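Local coordinates for protein glutathione S-transferase (Sphingobium chungbukense, PDB 6M1T) that binds glutathione and, as a beta-class glutathione transferase, probably conjugates it to electrophilic compounds in detoxification, at residues A[91-103]-A[146-158]. Numbering follows the deposited sequence.
Sequences RYRLISRLSFLGS and YAGSEFSVADIYL
Tyr146 presents one ring face to Arg97, whose CG lies 4.2 Å from the ring centroid and 26° off its normal, a CH-pi contact; Leu158 CD2 covers the opposite face, near the rim. The Arg97 guanidinium is turned 61° from that ring: Phe100 CB lies over one face, and Ser96 OG accepts from NH1 at its edge, in plane. At the Tyr157 ring edge, Leu98 O approaches CE2 to 3.6 Å, while Tyr157 OH sits 3.3 Å from Gly102 CA. Leu101 CD1 wedges between the tyrosines, 3.8 Å from Tyr146 CE2. Nearer the N-terminus of 91-103, Leu94, with CG anti to the backbone N (chi1 175°), pushes CD1 tightly against Ala154 CB (3.5 Å). Cutting Tyr146 to alanine would remove the ring between Arg97 and Leu158 and would probably leave the arginine's aliphatic chain free to shift. A capping box, a known feature of the glutathione transferase fold, fixes the start of helix 153-162: Ala154 N donates to Ser152 OG and Ser152 N to Asp155 OD2, while Asp155 OD1 takes Tyr146 N (2.8 Å). Apolar packing joins the near-parallel helices, burying Tyr146 OH without a polar partner, while Tyr157 also lines the glutathione pocket beside Asn66.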
loop_
_atom_site.group_PDB
_atom_site.type_symbol
_atom_site.label_atom_id
_atom_site.label_comp_id
_atom_site.label_asym_id
_atom_site.label_seq_id
_atom_site.Cartn_x
_atom_site.Cartn_y
_atom_site.Cartn_z
ATOM N N ARG A 91 1.862 3.953 -15.437
ATOM C CA ARG A 91 2.187 2.746 -14.639
ATOM C C ARG A 91 2.455 3.169 -13.180
ATOM O O ARG A 91 2.049 2.428 -12.260
ATOM C CB ARG A 91 3.413 2.046 -15.205
ATOM C CG ARG A 91 3.770 0.765 -14.478
ATOM C CD ARG A 91 3.970 -0.376 -15.425
ATOM N NE ARG A 91 4.454 -1.582 -14.784
ATOM C CZ ARG A 91 3.814 -2.754 -14.774
ATOM N NH1 ARG A 91 2.626 -2.868 -15.347
ATOM N NH2 ARG A 91 4.379 -3.798 -14.187
ATOM N N TYR A 92 3.109 4.304 -12.961
ATOM C CA TYR A 92 3.380 4.781 -11.568
ATOM C C TYR A 92 2.080 5.309 -10.985
ATOM O O TYR A 92 1.875 5.109 -9.774
ATOM C CB TYR A 92 4.517 5.794 -11.511
ATOM C CG TYR A 92 5.776 5.197 -12.044
ATOM C CD1 TYR A 92 6.596 4.447 -11.227
ATOM C CD2 TYR A 92 6.103 5.332 -13.382
ATOM C CE1 TYR A 92 7.743 3.857 -11.709
ATOM C CE2 TYR A 92 7.245 4.748 -13.885
ATOM C CZ TYR A 92 8.067 4.030 -13.052
ATOM O OH TYR A 92 9.159 3.456 -13.566
ATOM N N ARG A 93 1.221 5.944 -11.791
ATOM C CA ARG A 93 -0.072 6.478 -11.296
ATOM C C ARG A 93 -0.959 5.296 -10.886
ATOM O O ARG A 93 -1.680 5.444 -9.895
ATOM C CB ARG A 93 -0.785 7.368 -12.318
ATOM C CG ARG A 93 0.083 8.545 -12.739
ATOM C CD ARG A 93 -0.658 9.753 -13.297
ATOM N NE ARG A 93 -1.154 10.767 -12.369
ATOM C CZ ARG A 93 -0.571 11.196 -11.236
ATOM N NH1 ARG A 93 -1.164 12.124 -10.506
ATOM N NH2 ARG A 93 0.575 10.707 -10.798
ATOM N N LEU A 94 -0.868 4.166 -11.601
ATOM C CA LEU A 94 -1.597 2.911 -11.236
ATOM C C LEU A 94 -1.087 2.398 -9.880
ATOM O O LEU A 94 -1.900 2.113 -9.001
ATOM C CB LEU A 94 -1.380 1.812 -12.278
ATOM C CG LEU A 94 -2.017 0.477 -11.864
ATOM C CD1 LEU A 94 -3.479 0.696 -11.633
ATOM C CD2 LEU A 94 -1.804 -0.645 -12.860
ATOM N N ILE A 95 0.218 2.244 -9.731
ATOM C CA ILE A 95 0.794 1.743 -8.450
ATOM C C ILE A 95 0.375 2.680 -7.300
ATOM O O ILE A 95 0.070 2.189 -6.144
ATOM C CB ILE A 95 2.306 1.590 -8.618
ATOM C CG1 ILE A 95 2.636 0.540 -9.679
ATOM C CG2 ILE A 95 2.990 1.269 -7.296
ATOM C CD1 ILE A 95 4.103 0.503 -10.048
ATOM N N SER A 96 0.353 3.983 -7.561
ATOM C CA SER A 96 -0.105 5.041 -6.624
ATOM C C SER A 96 -1.535 4.736 -6.200
ATOM O O SER A 96 -1.838 4.665 -4.966
ATOM C CB SER A 96 0.005 6.430 -7.249
ATOM O OG SER A 96 -0.419 7.435 -6.350
ATOM N N ARG A 97 -2.412 4.514 -7.178
ATOM C CA ARG A 97 -3.823 4.242 -6.848
ATOM C C ARG A 97 -3.898 2.920 -6.053
ATOM O O ARG A 97 -4.714 2.863 -5.124
ATOM C CB ARG A 97 -4.714 4.294 -8.100
ATOM C CG ARG A 97 -5.032 5.698 -8.634
ATOM C CD ARG A 97 -5.462 6.764 -7.624
ATOM N NE ARG A 97 -4.294 7.335 -6.944
ATOM C CZ ARG A 97 -4.278 7.992 -5.770
ATOM N NH1 ARG A 97 -3.119 8.398 -5.305
ATOM N NH2 ARG A 97 -5.373 8.266 -5.078
ATOM N N LEU A 98 -3.145 1.884 -6.427
ATOM C CA LEU A 98 -3.236 0.588 -5.687
ATOM C C LEU A 98 -2.743 0.791 -4.247
ATOM O O LEU A 98 -3.368 0.179 -3.325
ATOM C CB LEU A 98 -2.461 -0.506 -6.418
ATOM C CG LEU A 98 -2.955 -0.833 -7.844
ATOM C CD1 LEU A 98 -2.041 -1.856 -8.465
ATOM C CD2 LEU A 98 -4.420 -1.308 -7.825
ATOM N N SER A 99 -1.683 1.588 -4.041
ATOM C CA SER A 99 -1.105 1.855 -2.686
ATOM C C SER A 99 -2.126 2.657 -1.875
ATOM O O SER A 99 -2.340 2.339 -0.688
ATOM C CB SER A 99 0.322 2.494 -2.698
ATOM O OG SER A 99 0.316 2.958 -1.339
ATOM N N PHE A 100 -2.824 3.624 -2.483
ATOM C CA PHE A 100 -3.849 4.399 -1.768
ATOM C C PHE A 100 -5.005 3.476 -1.331
ATOM O O PHE A 100 -5.511 3.579 -0.176
ATOM C CB PHE A 100 -4.402 5.532 -2.634
ATOM C CG PHE A 100 -5.584 6.178 -2.009
ATOM C CD1 PHE A 100 -5.440 7.187 -1.074
ATOM C CD2 PHE A 100 -6.857 5.801 -2.398
ATOM C CE1 PHE A 100 -6.554 7.801 -0.509
ATOM C CE2 PHE A 100 -7.966 6.396 -1.820
ATOM C CZ PHE A 100 -7.822 7.408 -0.892
ATOM N N LEU A 101 -5.457 2.594 -2.226
ATOM C CA LEU A 101 -6.593 1.704 -1.899
ATOM C C LEU A 101 -6.211 0.746 -0.738
ATOM O O LEU A 101 -7.018 0.599 0.155
ATOM C CB LEU A 101 -6.978 0.942 -3.162
ATOM C CG LEU A 101 -7.627 1.818 -4.243
ATOM C CD1 LEU A 101 -7.878 1.002 -5.504
ATOM C CD2 LEU A 101 -8.895 2.410 -3.731
ATOM N N GLY A 102 -5.034 0.147 -0.793
ATOM C CA GLY A 102 -4.552 -0.836 0.209
ATOM C C GLY A 102 -4.173 -0.200 1.543
ATOM O O GLY A 102 -4.490 -0.782 2.592
ATOM N N SER A 103 -3.558 0.973 1.504
ATOM C CA SER A 103 -2.927 1.631 2.670
ATOM C C SER A 103 -3.898 2.632 3.307
ATOM O O SER A 103 -3.828 2.822 4.510
ATOM C CB SER A 103 -1.567 2.221 2.225
ATOM O OG SER A 103 -0.906 0.946 2.127
ATOM N N TYR A 146 -10.664 4.937 -12.857
ATOM C CA TYR A 146 -9.972 5.436 -11.646
ATOM C C TYR A 146 -8.503 5.764 -11.966
ATOM O O TYR A 146 -8.000 6.725 -11.388
ATOM C CB TYR A 146 -10.162 4.409 -10.520
ATOM C CG TYR A 146 -9.634 4.848 -9.182
ATOM C CD1 TYR A 146 -9.985 6.078 -8.635
ATOM C CD2 TYR A 146 -8.823 4.008 -8.447
ATOM C CE1 TYR A 146 -9.456 6.506 -7.425
ATOM C CE2 TYR A 146 -8.329 4.398 -7.216
ATOM C CZ TYR A 146 -8.638 5.645 -6.703
ATOM O OH TYR A 146 -8.139 5.989 -5.481
ATOM N N ALA A 147 -7.831 4.999 -12.838
ATOM C CA ALA A 147 -6.408 5.190 -13.239
ATOM C C ALA A 147 -6.248 5.187 -14.775
ATOM O O ALA A 147 -6.586 4.160 -15.446
ATOM C CB ALA A 147 -5.537 4.121 -12.606
ATOM N N GLY A 148 -5.727 6.290 -15.327
ATOM C CA GLY A 148 -5.398 6.408 -16.758
ATOM C C GLY A 148 -6.629 6.290 -17.646
ATOM O O GLY A 148 -7.739 6.705 -17.226
ATOM N N SER A 149 -6.444 5.703 -18.827
ATOM C CA SER A 149 -7.366 5.812 -19.983
ATOM C C SER A 149 -8.431 4.701 -19.978
ATOM O O SER A 149 -9.522 4.940 -20.527
ATOM C CB SER A 149 -6.569 5.816 -21.258
ATOM O OG SER A 149 -7.227 6.584 -22.247
ATOM N N GLU A 150 -8.159 3.525 -19.394
ATOM C CA GLU A 150 -9.044 2.356 -19.614
ATOM C C GLU A 150 -9.158 1.477 -18.366
ATOM O O GLU A 150 -8.468 1.738 -17.358
ATOM C CB GLU A 150 -8.536 1.537 -20.794
ATOM C CG GLU A 150 -7.055 1.230 -20.740
ATOM C CD GLU A 150 -6.675 0.362 -21.925
ATOM O OE1 GLU A 150 -5.539 0.463 -22.380
ATOM O OE2 GLU A 150 -7.541 -0.405 -22.394
ATOM N N PHE A 151 -10.041 0.483 -18.450
ATOM C CA PHE A 151 -10.392 -0.418 -17.333
ATOM C C PHE A 151 -9.123 -1.100 -16.829
ATOM O O PHE A 151 -8.319 -1.662 -17.636
ATOM C CB PHE A 151 -11.473 -1.398 -17.756
ATOM C CG PHE A 151 -11.964 -2.230 -16.609
ATOM C CD1 PHE A 151 -12.732 -1.658 -15.607
ATOM C CD2 PHE A 151 -11.704 -3.585 -16.556
ATOM C CE1 PHE A 151 -13.212 -2.424 -14.555
ATOM C CE2 PHE A 151 -12.162 -4.345 -15.481
ATOM C CZ PHE A 151 -12.912 -3.766 -14.486
ATOM N N SER A 152 -8.907 -1.030 -15.509
ATOM C CA SER A 152 -7.636 -1.469 -14.893
ATOM C C SER A 152 -7.869 -2.237 -13.582
ATOM O O SER A 152 -8.944 -2.151 -12.988
ATOM C CB SER A 152 -6.731 -0.307 -14.651
ATOM O OG SER A 152 -7.055 0.328 -13.439
ATOM N N VAL A 153 -6.821 -2.898 -13.111
ATOM C CA VAL A 153 -6.878 -3.570 -11.779
ATOM C C VAL A 153 -7.214 -2.547 -10.686
ATOM O O VAL A 153 -7.776 -2.948 -9.661
ATOM C CB VAL A 153 -5.595 -4.350 -11.481
ATOM C CG1 VAL A 153 -5.566 -5.600 -12.337
ATOM C CG2 VAL A 153 -4.325 -3.509 -11.672
ATOM N N ALA A 154 -6.958 -1.255 -10.891
ATOM C CA ALA A 154 -7.284 -0.235 -9.871
ATOM C C ALA A 154 -8.795 -0.086 -9.810
ATOM O O ALA A 154 -9.317 0.074 -8.705
ATOM C CB ALA A 154 -6.588 1.080 -10.156
ATOM N N ASP A 155 -9.495 -0.118 -10.951
ATOM C CA ASP A 155 -10.986 -0.080 -10.948
ATOM C C ASP A 155 -11.493 -1.368 -10.258
ATOM O O ASP A 155 -12.463 -1.338 -9.516
ATOM C CB ASP A 155 -11.566 -0.014 -12.371
ATOM C CG ASP A 155 -11.157 1.230 -13.158
ATOM O OD1 ASP A 155 -11.510 2.318 -12.730
ATOM O OD2 ASP A 155 -10.446 1.094 -14.142
ATOM N N ILE A 156 -10.900 -2.506 -10.577
ATOM C CA ILE A 156 -11.358 -3.789 -9.973
ATOM C C ILE A 156 -11.239 -3.677 -8.443
ATOM O O ILE A 156 -12.149 -4.017 -7.724
ATOM C CB ILE A 156 -10.570 -4.978 -10.520
ATOM C CG1 ILE A 156 -10.816 -5.209 -12.026
ATOM C CG2 ILE A 156 -10.972 -6.193 -9.671
ATOM C CD1 ILE A 156 -9.897 -6.280 -12.626
ATOM N N TYR A 157 -10.108 -3.212 -7.966
ATOM C CA TYR A 157 -9.814 -3.125 -6.511
ATOM C C TYR A 157 -10.767 -2.139 -5.821
ATOM O O TYR A 157 -11.396 -2.491 -4.810
ATOM C CB TYR A 157 -8.367 -2.709 -6.395
ATOM C CG TYR A 157 -7.701 -2.916 -5.063
ATOM C CD1 TYR A 157 -8.142 -3.838 -4.125
ATOM C CD2 TYR A 157 -6.516 -2.244 -4.827
ATOM C CE1 TYR A 157 -7.453 -4.014 -2.924
ATOM C CE2 TYR A 157 -5.801 -2.433 -3.661
ATOM C CZ TYR A 157 -6.260 -3.326 -2.715
ATOM O OH TYR A 157 -5.545 -3.443 -1.546
ATOM N N LEU A 158 -10.972 -0.951 -6.426
ATOM C CA LEU A 158 -11.889 0.067 -5.867
ATOM C C LEU A 158 -13.291 -0.520 -5.845
ATOM O O LEU A 158 -13.949 -0.407 -4.801
ATOM C CB LEU A 158 -11.853 1.365 -6.677
ATOM C CG LEU A 158 -12.836 2.452 -6.246
ATOM C CD1 LEU A 158 -12.671 2.805 -4.758
ATOM C CD2 LEU A 158 -12.669 3.684 -7.140
#